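Long-range contact in collagen alpha-1(XX) chain (Homo sapiens, PDB 5KF4), which probably contributes to the extracellular matrix as a collagen chain carrying fibronectin type III domains: residues A[6-19]-A[80-94]. Residues are numbered along the deposited sequence; the frame is centred on the assembly and turned at random.
Sequences PALDTLPAPTSLVL and VFPIYEGGVGEGLRG
Leu8 and Gly89 form a single backbone bridge, in which Leu8 is held at its N and its O. Leu8 N donates to Val88 O at 2.6 Å, with a nearly straight N-H...O angle of 171°. Glu90 N donates a second bond to Leu8 O at 2.8 Å, arriving 48° above the carbonyl plane. Because one residue bonds to both neighbours of Gly89, the pattern is that of a parallel bridge.

At the other end side chains do the packing, mostly apolar, though Leu92 also lies against a backbone carbonyl. Its CB sits 3.8 Å from Leu17 CB. With chi1 at -50°, CG lies anti to the carbonyl carbon, and it comes 3.6 Å from Pro14 O. The branches then divide: CD1 reaches Leu17 CB at 3.6 Å, while CD2 turns to Pro14 O at 3.3 Å. Beside it, Leu17 CD1 meets Val80 CG2 at 3.7 Å, and Trp31 and Leu29 of strand 27-32 continue this packing.

Beyond the bridge, at the same end of the domain, Tyr84 CE1 lies 3.3 Å from Pro12 O, Leu11 CD2 packs obliquely against the same ring, and the hydroxyl hydrogen-bonds to Arg36 O. A leucine in place of Tyr84 removes ring and hydroxyl, and would probably leave Arg36 O without this partner and open a gap beside Leu11 CD2 and Pro12.

Strand 15-19 packs on Val80 and on strand 92-94, while the loop before it, residues 11-14, covers Pro82 and Tyr84; three-stranded sheet on four-stranded sheet, this is the beta-sandwich of a fibronectin type III domain.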
ATOM      1  N   PRO A   6     -12.924  -8.010   3.791  1.00 50.31           N
ATOM      2  CA  PRO A   6     -13.518  -6.682   3.962  1.00 50.28           C
ATOM      3  C   PRO A   6     -12.665  -5.842   4.900  1.00 51.68           C
ATOM      4  O   PRO A   6     -12.040  -6.383   5.809  1.00 62.35           O
ATOM      5  CB  PRO A   6     -14.892  -6.979   4.574  1.00 53.48           C
ATOM      6  CG  PRO A   6     -15.155  -8.411   4.260  1.00 56.48           C
ATOM      7  CD  PRO A   6     -13.818  -9.077   4.265  1.00 55.64           C
ATOM      8  N   ALA A   7     -12.625  -4.538   4.669  1.00 43.61           N
ATOM      9  CA  ALA A   7     -11.848  -3.645   5.514  1.00 39.68           C
ATOM     10  C   ALA A   7     -12.775  -2.780   6.346  1.00 40.37           C
ATOM     11  O   ALA A   7     -13.800  -2.305   5.852  1.00 30.51           O
ATOM     12  CB  ALA A   7     -10.920  -2.777   4.669  1.00 34.29           C
ATOM     13  N   LEU A   8     -12.424  -2.568   7.608  1.00 47.98           N
ATOM     14  CA  LEU A   8     -13.301  -1.790   8.460  1.00 52.43           C
ATOM     15  C   LEU A   8     -12.948  -0.346   8.159  1.00 61.55           C
ATOM     16  O   LEU A   8     -11.797   0.063   8.294  1.00 57.45           O
ATOM     17  CB  LEU A   8     -13.094  -2.142   9.940  1.00 46.07           C
ATOM     18  CG  LEU A   8     -13.329  -3.617  10.301  1.00 36.90           C
ATOM     19  CD1 LEU A   8     -13.152  -3.907  11.795  1.00 18.34           C
ATOM     20  CD2 LEU A   8     -14.712  -4.044   9.837  1.00 32.68           C
ATOM     21  N   ASP A   9     -13.954   0.435   7.780  1.00 84.04           N
ATOM     22  CA  ASP A   9     -13.733   1.828   7.412  1.00 86.30           C
ATOM     23  C   ASP A   9     -13.642   2.713   8.643  1.00 82.98           C
ATOM     24  O   ASP A   9     -13.453   3.926   8.550  1.00 88.17           O
ATOM     25  CB  ASP A   9     -14.846   2.297   6.468  1.00 85.57           C
ATOM     26  CG  ASP A   9     -16.233   1.897   6.948  1.00 78.46           C
ATOM     27  OD1 ASP A   9     -16.554   2.135   8.129  1.00 78.55           O
ATOM     28  OD2 ASP A   9     -16.997   1.322   6.145  1.00 74.79           O
ATOM     29  N   THR A  10     -13.763   2.075   9.799  1.00 54.74           N
ATOM     30  CA  THR A  10     -13.740   2.757  11.076  1.00 38.76           C
ATOM     31  C   THR A  10     -12.571   2.249  11.903  1.00 47.84           C
ATOM     32  O   THR A  10     -12.709   1.267  12.633  1.00 53.18           O
ATOM     33  CB  THR A  10     -15.045   2.545  11.845  1.00 42.02           C
ATOM     34  OG1 THR A  10     -15.276   1.143  12.026  1.00 54.21           O
ATOM     35  CG2 THR A  10     -16.199   3.137  11.074  1.00 48.63           C
ATOM     36  N   LEU A  11     -11.428   2.916  11.796  1.00 52.33           N
ATOM     37  CA  LEU A  11     -10.229   2.492  12.508  1.00 55.60           C
ATOM     38  C   LEU A  11      -9.143   3.533  12.304  1.00 61.49           C
ATOM     39  O   LEU A  11      -9.187   4.268  11.317  1.00 55.22           O
ATOM     40  CB  LEU A  11      -9.770   1.128  11.989  1.00 50.11           C
ATOM     41  CG  LEU A  11      -9.009   0.182  12.909  1.00 43.69           C
ATOM     42  CD1 LEU A  11      -9.830  -1.068  13.199  1.00 48.91           C
ATOM     43  CD2 LEU A  11      -7.705  -0.165  12.254  1.00 41.08           C
ATOM     44  N   PRO A  12      -8.181   3.637  13.242  1.00 75.69           N
ATOM     45  CA  PRO A  12      -7.161   4.632  12.905  1.00 79.33           C
ATOM     46  C   PRO A  12      -6.397   4.197  11.658  1.00 81.78           C
ATOM     47  O   PRO A  12      -5.930   3.059  11.557  1.00 86.47           O
ATOM     48  CB  PRO A  12      -6.263   4.658  14.144  1.00 79.16           C
ATOM     49  CG  PRO A  12      -7.079   4.037  15.238  1.00 83.75           C
ATOM     50  CD  PRO A  12      -7.958   3.034  14.566  1.00 82.32           C
ATOM     51  N   ALA A  13      -6.279   5.125  10.720  1.00 76.12           N
ATOM     52  CA  ALA A  13      -5.626   4.876   9.444  1.00 70.19           C
ATOM     53  C   ALA A  13      -4.447   5.807   9.251  1.00 65.83           C
ATOM     54  O   ALA A  13      -4.437   6.910   9.792  1.00 61.92           O
ATOM     55  CB  ALA A  13      -6.619   5.031   8.301  1.00 68.53           C
ATOM     56  N   PRO A  14      -3.444   5.377   8.481  1.00 63.01           N
ATOM     57  CA  PRO A  14      -2.446   6.398   8.182  1.00 56.15           C
ATOM     58  C   PRO A  14      -3.032   7.403   7.191  1.00 49.65           C
ATOM     59  O   PRO A  14      -4.080   7.145   6.603  1.00 43.49           O
ATOM     60  CB  PRO A  14      -1.297   5.603   7.565  1.00 53.49           C
ATOM     61  CG  PRO A  14      -1.919   4.361   7.028  1.00 60.39           C
ATOM     62  CD  PRO A  14      -3.151   4.084   7.840  1.00 63.77           C
ATOM     63  N   THR A  15      -2.380   8.548   7.039  1.00 39.06           N
ATOM     64  CA  THR A  15      -2.860   9.582   6.136  1.00 36.91           C
ATOM     65  C   THR A  15      -1.770  10.021   5.173  1.00 30.61           C
ATOM     66  O   THR A  15      -0.603   9.651   5.334  1.00 19.39           O
ATOM     67  CB  THR A  15      -3.380  10.814   6.904  1.00 46.56           C
ATOM     68  OG1 THR A  15      -2.365  11.290   7.796  1.00 47.16           O
ATOM     69  CG2 THR A  15      -4.633  10.465   7.701  1.00 48.63           C
ATOM     70  N   SER A  16      -2.173  10.782   4.157  1.00 34.40           N
ATOM     71  CA  SER A  16      -1.247  11.477   3.263  1.00 41.02           C
ATOM     72  C   SER A  16      -0.276  10.532   2.561  1.00 37.23           C
ATOM     73  O   SER A  16       0.924  10.542   2.841  1.00 40.02           O
ATOM     74  CB  SER A  16      -0.468  12.552   4.033  1.00 48.98           C
ATOM     75  OG  SER A  16       0.625  12.008   4.748  1.00 56.22           O
ATOM     76  N   LEU A  17      -0.798   9.723   1.644  1.00 33.92           N
ATOM     77  CA  LEU A  17       0.034   8.785   0.898  1.00 15.13           C
ATOM     78  C   LEU A  17       0.894   9.505  -0.141  1.00 29.10           C
ATOM     79  O   LEU A  17       0.388  10.284  -0.947  1.00 29.77           O
ATOM     80  CB  LEU A  17      -0.837   7.733   0.209  1.00 12.63           C
ATOM     81  CG  LEU A  17      -0.082   6.648  -0.559  1.00  9.33           C
ATOM     82  CD1 LEU A  17       0.535   5.679   0.437  1.00  9.09           C
ATOM     83  CD2 LEU A  17      -0.980   5.922  -1.537  1.00  6.69           C
ATOM     84  N   VAL A  18       2.195   9.234  -0.121  1.00 35.13           N
ATOM     85  CA  VAL A  18       3.127   9.849  -1.062  1.00 26.77           C
ATOM     86  C   VAL A  18       3.875   8.787  -1.871  1.00 23.98           C
ATOM     87  O   VAL A  18       4.641   7.998  -1.320  1.00 29.80           O
ATOM     88  CB  VAL A  18       4.149  10.755  -0.338  1.00 23.80           C
ATOM     89  CG1 VAL A  18       5.047  11.453  -1.338  1.00  6.03           C
ATOM     90  CG2 VAL A  18       3.434  11.772   0.540  1.00 22.77           C
ATOM     91  N   LEU A  19       3.660   8.787  -3.182  1.00 26.22           N
ATOM     92  CA  LEU A  19       4.298   7.825  -4.078  1.00 31.79           C
ATOM     93  C   LEU A  19       5.420   8.493  -4.872  1.00 34.90           C
ATOM     94  O   LEU A  19       5.154   9.263  -5.793  1.00 35.94           O
ATOM     95  CB  LEU A  19       3.273   7.205  -5.041  1.00 31.52           C
ATOM     96  CG  LEU A  19       1.961   6.602  -4.517  1.00 33.62           C
ATOM     97  CD1 LEU A  19       0.939   7.672  -4.156  1.00 49.68           C
ATOM     98  CD2 LEU A  19       1.366   5.644  -5.529  1.00 29.97           C
ATOM     99  N   VAL A  80      -2.526   0.800   0.993  1.00 21.00           N
ATOM    100  CA  VAL A  80      -1.933   0.640   2.318  1.00 25.17           C
ATOM    101  C   VAL A  80      -3.001   0.340   3.364  1.00 36.93           C
ATOM    102  O   VAL A  80      -3.824   1.193   3.671  1.00 42.56           O
ATOM    103  CB  VAL A  80      -1.165   1.899   2.748  1.00 27.78           C
ATOM    104  CG1 VAL A  80      -0.560   1.708   4.131  1.00 27.75           C
ATOM    105  CG2 VAL A  80      -0.095   2.235   1.735  1.00 18.68           C
ATOM    106  N   PHE A  81      -2.977  -0.870   3.914  1.00 40.32           N
ATOM    107  CA  PHE A  81      -3.963  -1.294   4.906  1.00 35.74           C
ATOM    108  C   PHE A  81      -3.337  -1.413   6.289  1.00 36.62           C
ATOM    109  O   PHE A  81      -2.386  -2.167   6.479  1.00 29.37           O
ATOM    110  CB  PHE A  81      -4.582  -2.630   4.507  1.00 37.21           C
ATOM    111  CG  PHE A  81      -5.435  -2.566   3.275  1.00 33.72           C
ATOM    112  CD1 PHE A  81      -6.783  -2.265   3.366  1.00 24.53           C
ATOM    113  CD2 PHE A  81      -4.888  -2.810   2.023  1.00 22.54           C
ATOM    114  CE1 PHE A  81      -7.573  -2.218   2.234  1.00 19.94           C
ATOM    115  CE2 PHE A  81      -5.673  -2.760   0.885  1.00 15.11           C
ATOM    116  CZ  PHE A  81      -7.016  -2.463   0.989  1.00 15.36           C
ATOM    117  N   PRO A  82      -3.871  -0.673   7.269  1.00 50.30           N
ATOM    118  CA  PRO A  82      -3.339  -0.821   8.628  1.00 51.57           C
ATOM    119  C   PRO A  82      -3.830  -2.094   9.309  1.00 39.22           C
ATOM    120  O   PRO A  82      -5.011  -2.437   9.195  1.00 23.80           O
ATOM    121  CB  PRO A  82      -3.871   0.421   9.351  1.00 48.94           C
ATOM    122  CG  PRO A  82      -5.126   0.778   8.615  1.00 48.95           C
ATOM    123  CD  PRO A  82      -4.948   0.331   7.187  1.00 51.64           C
ATOM    124  N   ILE A  83      -2.941  -2.768  10.035  1.00 42.57           N
ATOM    125  CA  ILE A  83      -3.327  -3.991  10.727  1.00 53.11           C
ATOM    126  C   ILE A  83      -3.163  -3.832  12.239  1.00 50.49           C
ATOM    127  O   ILE A  83      -2.048  -3.798  12.763  1.00 40.58           O
ATOM    128  CB  ILE A  83      -2.491  -5.210  10.246  1.00 38.27           C
ATOM    129  CG1 ILE A  83      -2.563  -5.369   8.722  1.00 29.53           C
ATOM    130  CG2 ILE A  83      -2.926  -6.483  10.962  1.00 47.09           C
ATOM    131  CD1 ILE A  83      -3.956  -5.592   8.182  1.00 31.28           C
ATOM    132  N   TYR A  84      -4.296  -3.701  12.920  1.00 65.55           N
ATOM    133  CA  TYR A  84      -4.358  -3.611  14.371  1.00 68.69           C
ATOM    134  C   TYR A  84      -5.010  -4.884  14.906  1.00 66.78           C
ATOM    135  O   TYR A  84      -5.307  -5.804  14.143  1.00 59.83           O
ATOM    136  CB  TYR A  84      -5.151  -2.379  14.811  1.00 74.92           C
ATOM    137  CG  TYR A  84      -4.503  -1.044  14.497  1.00 80.76           C
ATOM    138  CD1 TYR A  84      -4.552  -0.511  13.215  1.00 78.35           C
ATOM    139  CD2 TYR A  84      -3.882  -0.297  15.492  1.00 79.94           C
ATOM    140  CE1 TYR A  84      -3.988   0.713  12.924  1.00 73.31           C
ATOM    141  CE2 TYR A  84      -3.312   0.931  15.211  1.00 76.16           C
ATOM    142  CZ  TYR A  84      -3.366   1.427  13.926  1.00 72.33           C
ATOM    143  OH  TYR A  84      -2.796   2.641  13.630  1.00 72.83           O
ATOM    144  N   GLU A  85      -5.233  -4.933  16.213  1.00 66.15           N
ATOM    145  CA  GLU A  85      -6.005  -6.013  16.831  1.00 63.41           C
ATOM    146  C   GLU A  85      -7.499  -5.967  16.490  1.00 49.70           C
ATOM    147  O   GLU A  85      -8.175  -6.996  16.488  1.00 48.69           O
ATOM    148  CB  GLU A  85      -5.819  -6.001  18.351  1.00 72.74           C
ATOM    149  CG  GLU A  85      -6.258  -7.291  19.053  1.00 82.76           C
ATOM    150  CD  GLU A  85      -5.399  -8.504  18.726  1.00 91.50           C
ATOM    151  OE1 GLU A  85      -4.382  -8.364  18.015  1.00 95.52           O
ATOM    152  OE2 GLU A  85      -5.750  -9.610  19.188  1.00 92.33           O
ATOM    153  N   GLY A  86      -8.009  -4.772  16.208  1.00 38.32           N
ATOM    154  CA  GLY A  86      -9.427  -4.583  15.939  1.00 25.26           C
ATOM    155  C   GLY A  86      -9.879  -4.930  14.532  1.00 35.76           C
ATOM    156  O   GLY A  86     -11.057  -4.786  14.200  1.00 35.68           O
ATOM    157  N   GLY A  87      -8.939  -5.377  13.706  1.00 52.82           N
ATOM    158  CA  GLY A  87      -9.242  -5.853  12.367  1.00 63.99           C
ATOM    159  C   GLY A  87      -8.368  -5.244  11.286  1.00 60.21           C
ATOM    160  O   GLY A  87      -7.267  -4.773  11.567  1.00 61.69           O
ATOM    161  N   VAL A  88      -8.838  -5.291  10.044  1.00 51.47           N
ATOM    162  CA  VAL A  88      -8.150  -4.619   8.947  1.00 52.30           C
ATOM    163  C   VAL A  88      -8.886  -3.322   8.636  1.00 47.08           C
ATOM    164  O   VAL A  88     -10.097  -3.327   8.417  1.00 41.77           O
ATOM    165  CB  VAL A  88      -8.044  -5.507   7.679  1.00 30.29           C
ATOM    166  CG1 VAL A  88      -9.372  -6.168   7.358  1.00 32.68           C
ATOM    167  CG2 VAL A  88      -7.515  -4.696   6.489  1.00 18.02           C
ATOM    168  N   GLY A  89      -8.163  -2.210   8.640  1.00 48.39           N
ATOM    169  CA  GLY A  89      -8.785  -0.927   8.375  1.00 48.65           C
ATOM    170  C   GLY A  89      -8.719  -0.492   6.926  1.00 53.89           C
ATOM    171  O   GLY A  89      -7.812  -0.889   6.195  1.00 53.67           O
ATOM    172  N   GLU A  90      -9.702   0.302   6.505  1.00 64.02           N
ATOM    173  CA  GLU A  90      -9.648   0.960   5.203  1.00 68.35           C
ATOM    174  C   GLU A  90      -8.375   1.793   5.140  1.00 62.92           C
ATOM    175  O   GLU A  90      -7.951   2.362   6.147  1.00 65.28           O
ATOM    176  CB  GLU A  90     -10.885   1.828   4.961  1.00 67.04           C
ATOM    177  CG  GLU A  90     -11.853   1.255   3.931  1.00 67.63           C
ATOM    178  CD  GLU A  90     -11.234   1.115   2.550  1.00 75.53           C
ATOM    179  OE1 GLU A  90     -11.853   0.467   1.681  1.00 77.38           O
ATOM    180  OE2 GLU A  90     -10.127   1.655   2.331  1.00 77.72           O
ATOM    181  N   GLY A  91      -7.769   1.873   3.962  1.00 49.30           N
ATOM    182  CA  GLY A  91      -6.492   2.542   3.836  1.00 49.12           C
ATOM    183  C   GLY A  91      -6.355   3.561   2.725  1.00 42.60           C
ATOM    184  O   GLY A  91      -7.344   4.031   2.157  1.00 44.21           O
ATOM    185  N   LEU A  92      -5.106   3.880   2.402  1.00 32.61           N
ATOM    186  CA  LEU A  92      -4.799   4.869   1.382  1.00 23.94           C
ATOM    187  C   LEU A  92      -4.540   4.177   0.060  1.00 28.61           C
ATOM    188  O   LEU A  92      -4.061   3.044   0.027  1.00 34.88           O
ATOM    189  CB  LEU A  92      -3.561   5.680   1.782  1.00 19.02           C
ATOM    190  CG  LEU A  92      -3.513   6.296   3.182  1.00 19.26           C
ATOM    191  CD1 LEU A  92      -2.144   6.893   3.464  1.00 17.26           C
ATOM    192  CD2 LEU A  92      -4.583   7.369   3.308  1.00  9.19           C
ATOM    193  N   ARG A  93      -4.831   4.862  -1.034  1.00 31.49           N
ATOM    194  CA  ARG A  93      -4.480   4.323  -2.334  1.00 29.98           C
ATOM    195  C   ARG A  93      -4.293   5.387  -3.407  1.00 23.98           C
ATOM    196  O   ARG A  93      -4.749   6.520  -3.269  1.00 22.19           O
ATOM    197  CB  ARG A  93      -5.521   3.288  -2.787  1.00 21.88           C
ATOM    198  CG  ARG A  93      -6.914   3.819  -3.019  1.00 17.54           C
ATOM    199  CD  ARG A  93      -7.780   2.709  -3.590  1.00 25.30           C
ATOM    200  NE  ARG A  93      -9.154   2.733  -3.103  1.00 33.93           N
ATOM    201  CZ  ARG A  93     -10.053   1.795  -3.386  1.00 42.89           C
ATOM    202  NH1 ARG A  93      -9.722   0.770  -4.163  1.00 39.94           N
ATOM    203  NH2 ARG A  93     -11.285   1.887  -2.903  1.00 48.97           N
ATOM    204  N   GLY A  94      -3.576   5.010  -4.458  1.00 22.46           N
ATOM    205  CA  GLY A  94      -3.314   5.897  -5.575  1.00 18.09           C
ATOM    206  C   GLY A  94      -2.768   5.160  -6.783  1.00 29.14           C
ATOM    207  O   GLY A  94      -2.331   4.013  -6.683  1.00 22.63           O
TER